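Local coordinates for arginyl-tRNA synthetase (Campylobacter jejuni, PDB 3FNR), which catalyses the ATP-dependent attachment of L-arginine to tRNA(Arg), releasing AMP and diphosphate, at residues T72-N77 against I160-Y165; L34-A39 against F55-T60; C238-G243 against L267-A272. The protein carries 1 engineered substitution. One frame throughout, in Å; residues are numbered along the deposited sequence.

Contact 1. Residues T72-N77 against I160-Y165; sequences TEYYVN and IKIDSY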
loop_
_atom_site.group_PDB
_atom_site.type_symbol
_atom_site.label_atom_id
_atom_site.label_comp_id
_atom_site.label_asym_id
_atom_site.label_seq_id
_atom_site.Cartn_x
_atom_site.Cartn_y
_atom_site.Cartn_z
ATOM N N THR A 72 10.784 3.370 0.864
ATOM C CA THR A 72 9.466 3.876 1.223
ATOM C C THR A 72 9.537 4.881 2.363
ATOM O O THR A 72 10.357 4.742 3.286
ATOM C CB THR A 72 8.509 2.739 1.612
ATOM O OG1 THR A 72 9.141 1.887 2.573
ATOM C CG2 THR A 72 8.164 1.924 0.387
ATOM N N GLU A 73 8.650 5.871 2.301
ATOM C CA GLU A 73 8.648 6.983 3.233
ATOM C C GLU A 73 7.230 7.502 3.485
ATOM O O GLU A 73 6.379 7.507 2.590
ATOM C CB GLU A 73 9.584 8.099 2.733
ATOM C CG GLU A 73 9.876 9.220 3.727
ATOM C CD GLU A 73 11.106 10.042 3.361
ATOM O OE1 GLU A 73 10.927 11.211 2.958
ATOM O OE2 GLU A 73 12.248 9.526 3.489
ATOM N N TYR A 74 6.991 7.918 4.724
ATOM C CA TYR A 74 5.707 8.440 5.168
ATOM C C TYR A 74 5.984 9.831 5.711
ATOM O O TYR A 74 6.891 10.016 6.527
ATOM C CB TYR A 74 5.157 7.529 6.267
ATOM C CG TYR A 74 3.784 7.843 6.842
ATOM C CD1 TYR A 74 3.555 9.000 7.602
ATOM C CD2 TYR A 74 2.735 6.932 6.711
ATOM C CE1 TYR A 74 2.303 9.268 8.155
ATOM C CE2 TYR A 74 1.479 7.187 7.271
ATOM C CZ TYR A 74 1.276 8.354 7.990
ATOM O OH TYR A 74 0.044 8.609 8.539
ATOM N N TYR A 75 5.201 10.800 5.256
ATOM C CA TYR A 75 5.339 12.169 5.698
ATOM C C TYR A 75 4.342 12.439 6.807
ATOM O O TYR A 75 3.132 12.306 6.601
ATOM C CB TYR A 75 5.075 13.121 4.531
ATOM C CG TYR A 75 5.293 14.577 4.850
ATOM C CD1 TYR A 75 6.582 15.102 4.934
ATOM C CD2 TYR A 75 4.217 15.437 5.051
ATOM C CE1 TYR A 75 6.793 16.440 5.214
ATOM C CE2 TYR A 75 4.418 16.778 5.344
ATOM C CZ TYR A 75 5.708 17.275 5.419
ATOM O OH TYR A 75 5.920 18.612 5.683
ATOM N N VAL A 76 4.860 12.832 7.970
ATOM C CA VAL A 76 4.039 13.133 9.146
ATOM C C VAL A 76 3.755 14.633 9.229
ATOM O O VAL A 76 4.659 15.420 9.472
ATOM C CB VAL A 76 4.728 12.660 10.458
ATOM C CG1 VAL A 76 3.756 12.681 11.601
ATOM C CG2 VAL A 76 5.321 11.258 10.304
ATOM N N ASN A 77 2.504 15.025 9.017
ATOM C CA ASN A 77 2.099 16.426 9.116
ATOM C C ASN A 77 1.947 16.814 10.577
ATOM O O ASN A 77 0.831 16.992 11.063
ATOM C CB ASN A 77 0.771 16.676 8.388
ATOM C CG ASN A 77 0.915 16.700 6.873
ATOM O OD1 ASN A 77 1.401 17.674 6.300
ATOM N ND2 ASN A 77 0.457 15.635 6.214
ATOM N N ILE A 160 1.637 -4.128 6.249
ATOM C CA ILE A 160 2.362 -2.997 5.675
ATOM C C ILE A 160 3.298 -2.358 6.695
ATOM O O ILE A 160 2.869 -1.928 7.765
ATOM C CB ILE A 160 1.389 -1.930 5.100
ATOM C CG1 ILE A 160 0.502 -2.558 4.013
ATOM C CG2 ILE A 160 2.166 -0.719 4.566
ATOM C CD1 ILE A 160 -0.807 -1.799 3.722
ATOM N N LYS A 161 4.582 -2.316 6.356
ATOM C CA LYS A 161 5.572 -1.563 7.124
ATOM C C LYS A 161 6.266 -0.567 6.195
ATOM O O LYS A 161 6.705 -0.934 5.109
ATOM C CB LYS A 161 6.610 -2.503 7.737
ATOM C CG LYS A 161 6.094 -3.387 8.857
ATOM C CD LYS A 161 7.205 -4.301 9.366
ATOM C CE LYS A 161 6.716 -5.240 10.462
ATOM N NZ LYS A 161 6.427 -4.516 11.728
ATOM N N ILE A 162 6.342 0.692 6.617
ATOM C CA ILE A 162 7.008 1.745 5.842
ATOM C C ILE A 162 8.382 2.035 6.470
ATOM O O ILE A 162 8.519 2.076 7.691
ATOM C CB ILE A 162 6.101 2.996 5.721
ATOM C CG1 ILE A 162 4.852 2.653 4.887
ATOM C CG2 ILE A 162 6.839 4.180 5.093
ATOM C CD1 ILE A 162 3.854 3.788 4.740
ATOM N N ASP A 163 9.403 2.194 5.632
ATOM C CA ASP A 163 10.789 2.199 6.101
ATOM C C ASP A 163 11.301 3.506 6.722
ATOM O O ASP A 163 12.340 3.514 7.389
ATOM C CB ASP A 163 11.717 1.720 4.980
ATOM C CG ASP A 163 11.589 0.222 4.713
ATOM O OD1 ASP A 163 10.777 -0.444 5.391
ATOM O OD2 ASP A 163 12.301 -0.297 3.832
ATOM N N SER A 164 10.574 4.601 6.518
ATOM C CA SER A 164 10.996 5.895 7.045
ATOM C C SER A 164 9.807 6.803 7.293
ATOM O O SER A 164 9.012 7.046 6.391
ATOM C CB SER A 164 11.992 6.581 6.095
ATOM O OG SER A 164 12.516 7.769 6.670
ATOM N N TYR A 165 9.691 7.307 8.514
ATOM C CA TYR A 165 8.686 8.313 8.846
ATOM C C TYR A 165 9.403 9.648 9.049
ATOM O O TYR A 165 10.346 9.733 9.845
ATOM C CB TYR A 165 7.896 7.894 10.101
ATOM C CG TYR A 165 6.962 6.711 9.865
ATOM C CD1 TYR A 165 7.460 5.408 9.731
ATOM C CD2 TYR A 165 5.584 6.898 9.761
ATOM C CE1 TYR A 165 6.604 4.325 9.491
ATOM C CE2 TYR A 165 4.721 5.819 9.534
ATOM C CZ TYR A 165 5.238 4.540 9.399
ATOM O OH TYR A 165 4.388 3.476 9.177
#

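Contact 2. Residues L34-A39 against F55-T60; sequences LEYVSA and FGDTLT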
loop_
_atom_site.group_PDB
_atom_site.type_symbol
_atom_site.label_atom_id
_atom_site.label_comp_id
_atom_site.label_asym_id
_atom_site.label_seq_id
_atom_site.Cartn_x
_atom_site.Cartn_y
_atom_site.Cartn_z
ATOM N N LEU A 34 9.498 5.841 -2.950
ATOM C CA LEU A 34 8.041 5.930 -2.880
ATOM C C LEU A 34 7.582 6.582 -1.585
ATOM O O LEU A 34 7.893 6.108 -0.489
ATOM C CB LEU A 34 7.422 4.528 -2.971
ATOM C CG LEU A 34 6.012 4.176 -3.473
ATOM C CD1 LEU A 34 5.494 2.973 -2.688
ATOM C CD2 LEU A 34 4.992 5.302 -3.444
ATOM N N GLU A 35 6.807 7.649 -1.707
ATOM C CA GLU A 35 6.165 8.223 -0.545
ATOM C C GLU A 35 4.686 7.994 -0.697
ATOM O O GLU A 35 4.086 8.428 -1.683
ATOM C CB GLU A 35 6.443 9.719 -0.415
ATOM C CG GLU A 35 5.736 10.357 0.790
ATOM C CD GLU A 35 4.931 11.593 0.410
ATOM O OE1 GLU A 35 5.359 12.332 -0.507
ATOM O OE2 GLU A 35 3.861 11.826 1.021
ATOM N N TYR A 36 4.104 7.302 0.277
ATOM C CA TYR A 36 2.689 6.974 0.225
ATOM C C TYR A 36 2.026 6.938 1.597
ATOM O O TYR A 36 2.705 6.963 2.628
ATOM C CB TYR A 36 2.455 5.680 -0.573
ATOM C CG TYR A 36 2.848 4.367 0.099
ATOM C CD1 TYR A 36 4.173 4.090 0.458
ATOM C CD2 TYR A 36 1.893 3.381 0.321
ATOM C CE1 TYR A 36 4.526 2.877 1.043
ATOM C CE2 TYR A 36 2.229 2.172 0.915
ATOM C CZ TYR A 36 3.541 1.924 1.269
ATOM O OH TYR A 36 3.849 0.714 1.838
ATOM N N VAL A 37 0.694 6.860 1.572
ATOM C CA VAL A 37 -0.189 6.948 2.738
ATOM C C VAL A 37 -0.141 8.363 3.312
ATOM O O VAL A 37 -1.022 9.166 3.001
ATOM C CB VAL A 37 0.040 5.839 3.836
ATOM C CG1 VAL A 37 -1.096 5.852 4.844
ATOM C CG2 VAL A 37 0.138 4.443 3.212
ATOM N N SER A 38 0.879 8.655 4.125
ATOM C CA SER A 38 1.121 9.996 4.689
ATOM C C SER A 38 -0.120 10.662 5.258
ATOM O O SER A 38 -0.386 11.821 4.973
ATOM C CB SER A 38 1.751 10.922 3.643
ATOM O OG SER A 38 3.014 10.434 3.229
ATOM N N ALA A 39 -0.892 9.916 6.040
ATOM C CA ALA A 39 -2.102 10.446 6.646
ATOM C C ALA A 39 -1.740 11.279 7.872
ATOM O O ALA A 39 -0.727 11.016 8.530
ATOM C CB ALA A 39 -3.020 9.319 7.032
ATOM N N PHE A 55 -1.763 -0.783 -2.602
ATOM C CA PHE A 55 -1.033 -0.613 -3.860
ATOM C C PHE A 55 0.461 -0.353 -3.626
ATOM O O PHE A 55 1.310 -0.989 -4.257
ATOM C CB PHE A 55 -1.655 0.502 -4.717
ATOM C CG PHE A 55 -1.115 0.570 -6.130
ATOM C CD1 PHE A 55 -1.770 -0.093 -7.170
ATOM C CD2 PHE A 55 0.032 1.316 -6.426
ATOM C CE1 PHE A 55 -1.278 -0.023 -8.482
ATOM C CE2 PHE A 55 0.534 1.383 -7.740
ATOM C CZ PHE A 55 -0.124 0.713 -8.761
ATOM N N GLY A 56 0.783 0.564 -2.716
ATOM C CA GLY A 56 2.185 0.948 -2.493
ATOM C C GLY A 56 3.040 -0.149 -1.896
ATOM O O GLY A 56 4.223 -0.293 -2.242
ATOM N N ASP A 57 2.452 -0.930 -1.000
ATOM C CA ASP A 57 3.214 -1.998 -0.357
ATOM C C ASP A 57 3.450 -3.129 -1.344
ATOM O O ASP A 57 4.538 -3.704 -1.384
ATOM C CB ASP A 57 2.513 -2.526 0.892
ATOM C CG ASP A 57 3.373 -3.521 1.644
ATOM O OD1 ASP A 57 2.956 -4.689 1.780
ATOM O OD2 ASP A 57 4.492 -3.142 2.053
ATOM N N THR A 58 2.437 -3.422 -2.159
ATOM C CA THR A 58 2.587 -4.456 -3.170
ATOM C C THR A 58 3.639 -4.002 -4.177
ATOM O O THR A 58 4.569 -4.745 -4.459
ATOM C CB THR A 58 1.245 -4.813 -3.841
ATOM O OG1 THR A 58 0.276 -5.101 -2.826
ATOM C CG2 THR A 58 1.393 -6.037 -4.712
ATOM N N LEU A 59 3.532 -2.762 -4.658
ATOM C CA LEU A 59 4.562 -2.166 -5.532
ATOM C C LEU A 59 5.972 -2.318 -4.953
ATOM O O LEU A 59 6.897 -2.738 -5.653
ATOM C CB LEU A 59 4.295 -0.672 -5.738
ATOM C CG LEU A 59 4.367 0.010 -7.112
ATOM C CD1 LEU A 59 4.948 1.385 -6.927
ATOM C CD2 LEU A 59 5.141 -0.762 -8.185
ATOM N N THR A 60 6.116 -1.966 -3.674
ATOM C CA THR A 60 7.384 -2.081 -2.963
ATOM C C THR A 60 7.915 -3.508 -2.948
ATOM O O THR A 60 9.060 -3.743 -3.343
ATOM C CB THR A 60 7.255 -1.577 -1.513
ATOM O OG1 THR A 60 6.701 -0.260 -1.527
ATOM C CG2 THR A 60 8.609 -1.532 -0.851
HETATM O O HOH W 1 5.765 -0.829 2.371
#

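Contact 3. Residues C238-G243 against L267-A272; sequences CINIWG and LEIILA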
loop_
_atom_site.group_PDB
_atom_site.type_symbol
_atom_site.label_atom_id
_atom_site.label_comp_id
_atom_site.label_asym_id
_atom_site.label_seq_id
_atom_site.Cartn_x
_atom_site.Cartn_y
_atom_site.Cartn_z
ATOM N N CYS A 238 11.253 9.529 -8.061
ATOM C CA CYS A 238 10.355 9.628 -6.908
ATOM C C CYS A 238 8.923 9.336 -7.334
ATOM O O CYS A 238 8.402 9.946 -8.273
ATOM C CB CYS A 238 10.411 11.011 -6.235
ATOM S SG CYS A 238 11.980 11.425 -5.432
ATOM N N ILE A 239 8.289 8.409 -6.629
ATOM C CA ILE A 239 6.892 8.052 -6.881
ATOM C C ILE A 239 6.003 8.536 -5.735
ATOM O O ILE A 239 6.321 8.312 -4.565
ATOM C CB ILE A 239 6.728 6.520 -7.029
ATOM C CG1 ILE A 239 7.779 5.954 -7.999
ATOM C CG2 ILE A 239 5.298 6.169 -7.437
ATOM C CD1 ILE A 239 7.774 4.421 -8.093
ATOM N N ASN A 240 4.911 9.218 -6.080
ATOM C CA ASN A 240 3.853 9.529 -5.132
ATOM C C ASN A 240 2.596 8.741 -5.466
ATOM O O ASN A 240 2.303 8.495 -6.632
ATOM C CB ASN A 240 3.487 11.010 -5.192
ATOM C CG ASN A 240 4.606 11.923 -4.735
ATOM O OD1 ASN A 240 5.615 11.486 -4.161
ATOM N ND2 ASN A 240 4.430 13.217 -5.001
ATOM N N ILE A 241 1.849 8.358 -4.439
ATOM C CA ILE A 241 0.500 7.853 -4.639
ATOM C C ILE A 241 -0.478 8.839 -4.007
ATOM O O ILE A 241 -0.499 9.015 -2.784
ATOM C CB ILE A 241 0.311 6.428 -4.073
ATOM C CG1 ILE A 241 1.280 5.448 -4.749
ATOM C CG2 ILE A 241 -1.125 5.963 -4.270
ATOM C CD1 ILE A 241 1.378 4.127 -4.055
ATOM N N TRP A 242 -1.266 9.496 -4.847
ATOM C CA TRP A 242 -2.231 10.486 -4.377
ATOM C C TRP A 242 -3.650 10.009 -4.660
ATOM O O TRP A 242 -3.864 9.171 -5.540
ATOM C CB TRP A 242 -2.014 11.837 -5.074
ATOM C CG TRP A 242 -0.734 12.572 -4.725
ATOM C CD1 TRP A 242 0.169 12.253 -3.742
ATOM C CD2 TRP A 242 -0.249 13.781 -5.336
ATOM N NE1 TRP A 242 1.196 13.164 -3.731
ATOM C CE2 TRP A 242 0.963 14.118 -4.689
ATOM C CE3 TRP A 242 -0.717 14.606 -6.375
ATOM C CZ2 TRP A 242 1.719 15.248 -5.046
ATOM C CZ3 TRP A 242 0.038 15.730 -6.735
ATOM C CH2 TRP A 242 1.244 16.037 -6.067
ATOM N N GLY A 243 -4.615 10.559 -3.927
ATOM C CA GLY A 243 -6.024 10.319 -4.213
ATOM C C GLY A 243 -6.365 10.988 -5.524
ATOM O O GLY A 243 -5.837 12.064 -5.822
ATOM N N LEU A 267 9.519 12.740 -11.301
ATOM C CA LEU A 267 8.448 12.637 -10.320
ATOM C C LEU A 267 7.226 11.996 -10.974
ATOM O O LEU A 267 6.578 12.582 -11.848
ATOM C CB LEU A 267 8.111 14.004 -9.713
ATOM C CG LEU A 267 7.077 14.036 -8.574
ATOM C CD1 LEU A 267 7.521 13.245 -7.345
ATOM C CD2 LEU A 267 6.775 15.462 -8.181
ATOM N N GLU A 268 6.935 10.774 -10.553
ATOM C CA GLU A 268 5.851 9.982 -11.109
ATOM C C GLU A 268 4.689 10.015 -10.133
ATOM O O GLU A 268 4.833 9.580 -8.993
ATOM C CB GLU A 268 6.355 8.548 -11.332
ATOM C CG GLU A 268 5.301 7.543 -11.776
ATOM C CD GLU A 268 5.831 6.113 -11.864
ATOM O OE1 GLU A 268 7.054 5.913 -12.077
ATOM O OE2 GLU A 268 5.010 5.181 -11.713
ATOM N N ILE A 269 3.549 10.560 -10.556
ATOM C CA ILE A 269 2.357 10.595 -9.704
ATOM C C ILE A 269 1.406 9.462 -10.093
ATOM O O ILE A 269 0.932 9.403 -11.233
ATOM C CB ILE A 269 1.574 11.951 -9.786
ATOM C CG1 ILE A 269 2.495 13.173 -9.631
ATOM C CG2 ILE A 269 0.428 11.973 -8.778
ATOM C CD1 ILE A 269 3.257 13.254 -8.324
ATOM N N ILE A 270 1.133 8.567 -9.147
ATOM C CA ILE A 270 0.127 7.513 -9.329
ATOM C C ILE A 270 -1.159 7.905 -8.611
ATOM O O ILE A 270 -1.134 8.243 -7.435
ATOM C CB ILE A 270 0.635 6.163 -8.804
ATOM C CG1 ILE A 270 1.788 5.658 -9.673
ATOM C CG2 ILE A 270 -0.502 5.127 -8.723
ATOM C CD1 ILE A 270 2.496 4.467 -9.100
ATOM N N LEU A 271 -2.283 7.867 -9.316
ATOM C CA LEU A 271 -3.563 8.252 -8.718
ATOM C C LEU A 271 -4.419 7.061 -8.296
ATOM O O LEU A 271 -4.734 6.184 -9.106
ATOM C CB LEU A 271 -4.350 9.173 -9.651
ATOM C CG LEU A 271 -3.801 10.567 -9.971
ATOM C CD1 LEU A 271 -4.720 11.245 -10.970
ATOM C CD2 LEU A 271 -3.651 11.448 -8.725
ATOM N N ALA A 272 -4.775 7.032 -7.018
ATOM C CA ALA A 272 -5.601 5.972 -6.460
ATOM C C ALA A 272 -7.067 6.392 -6.477
ATOM O O ALA A 272 -7.454 7.366 -5.824
ATOM C CB ALA A 272 -5.154 5.639 -5.038
#

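Contact 1. Residues T72-N77 against I160-Y165
The rings of Y74 and Y165 form an offset stack, with centroids 4.9 Å apart and planes inclined by 30°. Y165 CE2 lies above the rim of the Y74 ring, 3.5 Å from Y74 CG, and Y74 CB in turn sits over the face of the Y165 ring as a CH-pi contact. Both side chains leave the same side of a parallel bridge, but Y74 turns CG away from its backbone N (chi1 -177°) whereas Y165 keeps CG beside its own N, a difference consistent with the offset overlap of the rings.

An aliphatic group stands at the edge of each ring. I162 CD1 approaches the Y74 ring in its plane, 3.9 Å from Y74 CD2, while I162 CG2 rests on the backbone of E73. V76 CG2 comes to the edge of the Y165 ring.

Two hydrogen bonds join the segments. Y74 N donates to S164 O over 2.8 Å. D163 N donates to T72 OG1 at 3.1 Å; T72 suits the place because its hydroxyl can accept a backbone N-H and its beta-branched chain is compatible with an extended strand. The carboxylate of E73 is engaged by R233 and Y226.

Tyrosine serves doubly at position 74: its ring is stacked here, and its hydroxyl binds A39 O. The stack and its flanking aliphatic groups therefore probably help to position a residue of the HIGH region.

Contact 2. Residues L34-A39 against F55-T60
Within the beta-alpha-beta unit of strand 31-35, helix 50-65 and strand 69-76, part of the class I catalytic domain, L34 and Y36 pack on G56, D57 and T60 of the helix. G56 CA lies over the face of the Y36 ring, 4.0 Å from its centroid and 27° off the normal, a CH-pi contact. Glycine suits this place because it presents bare backbone, on which the ring can lie closely. With chi1 at 74°, Y36 holds its ring between its own backbone N and carbonyl carbon, and the hydroxyl reaches past G56 to within 3.5 Å of D57 CA.

From there Y36 OH donates to a water at 2.5 Å, which lies in the plane of the ring. The same water donates to D57 OD2 over 2.7 Å, while D57 OD1 is held by R61 and R309. The L34 CD1 methyl packs against the helix beside G56 O, at 3.5 Å, and T60 OG1. That hydroxyl donates to G56 O at 2.6 Å, and T60 N reaches the same oxygen from the opposite face of its plane.

The G56 carbonyl, the Y36 hydroxyl and the D57 carboxylate thus each have polar partners in this buried contact: two donors grip the carbonyl beside the leucine methyl, and a water bridges the tyrosine to an aspartate whose charge is probably balanced by two arginines.

Contact 3. Residues C238-G243 against L267-A272
One face of the W242 indole is covered by I269. I269 CG2 lies toward the rim of that face, 3.7 Å from W242 CE3, and I269 CD1 stands over the six-membered ring, 4.2 Å from its centroid and 13° off the normal, as a CH-pi contact. The bent isoleucine chain (chi1 -49°, chi2 -60°) brings CD1 back toward the neighbouring strand, where it also meets the amide of N240, 3.5 Å from ND2. N240 and I269 run side by side in the same direction; the amide finds its main polar partner in H227. A bound glycerol, probably from the crystallisation liquor, lies about 4 Å from the W242 side chain.

L267 joins this face of the sheet, with CD1 3.8 Å from C238 CB. Helices 219-231 and 250-258 pack against it, so L267 and I269 suit it as large apolar residues. Strands 237-243 and 267-279 are parallel and adjacent, joined by helix 250-258 in a beta-alpha-beta unit of the nucleotide-binding (Rossmann-type) fold of class I synthetases. Five backbone hydrogen bonds alternate between them, from E268 N to C238 O through to A272 N to W242 O; I270 is gripped at both N and O, by N240 O and W242 N.

On the other face I239 CG2 meets I270 CD1 at 3.7 Å. I241 CG2 touches A272 CB, and I241 CG1 runs alongside I270. The beta-branched isoleucines I239, I241 and I270 suit the extended backbone. E268 lies beside I239, its methylene groups extended, and its carboxylate forms a salt bridge with R394.

In the fold
All three contacts belong to the catalytic domain and converge on one sheet, in which strand 31-35 lies between strands 69-76 and 237-243. Contact 2 closes first along the chain, then contact 1, then contact 3. Contacts 1 and 2 have centres 8 Å apart and touch directly, E73 N being probably hydrogen-bonded to L34 O at 2.9 Å. Contact 3 is centred 9 Å from contact 2, with E35 N probably hydrogen-bonded to I239 O at 3.0 Å, but 15 Å from contact 1, and those two do not touch. Contact 2 thus joins the sheet's middle to helix 50-65, while contacts 1 and 3 extend it on opposite sides of strand 31-35, whose chain leads into the HIGH motif.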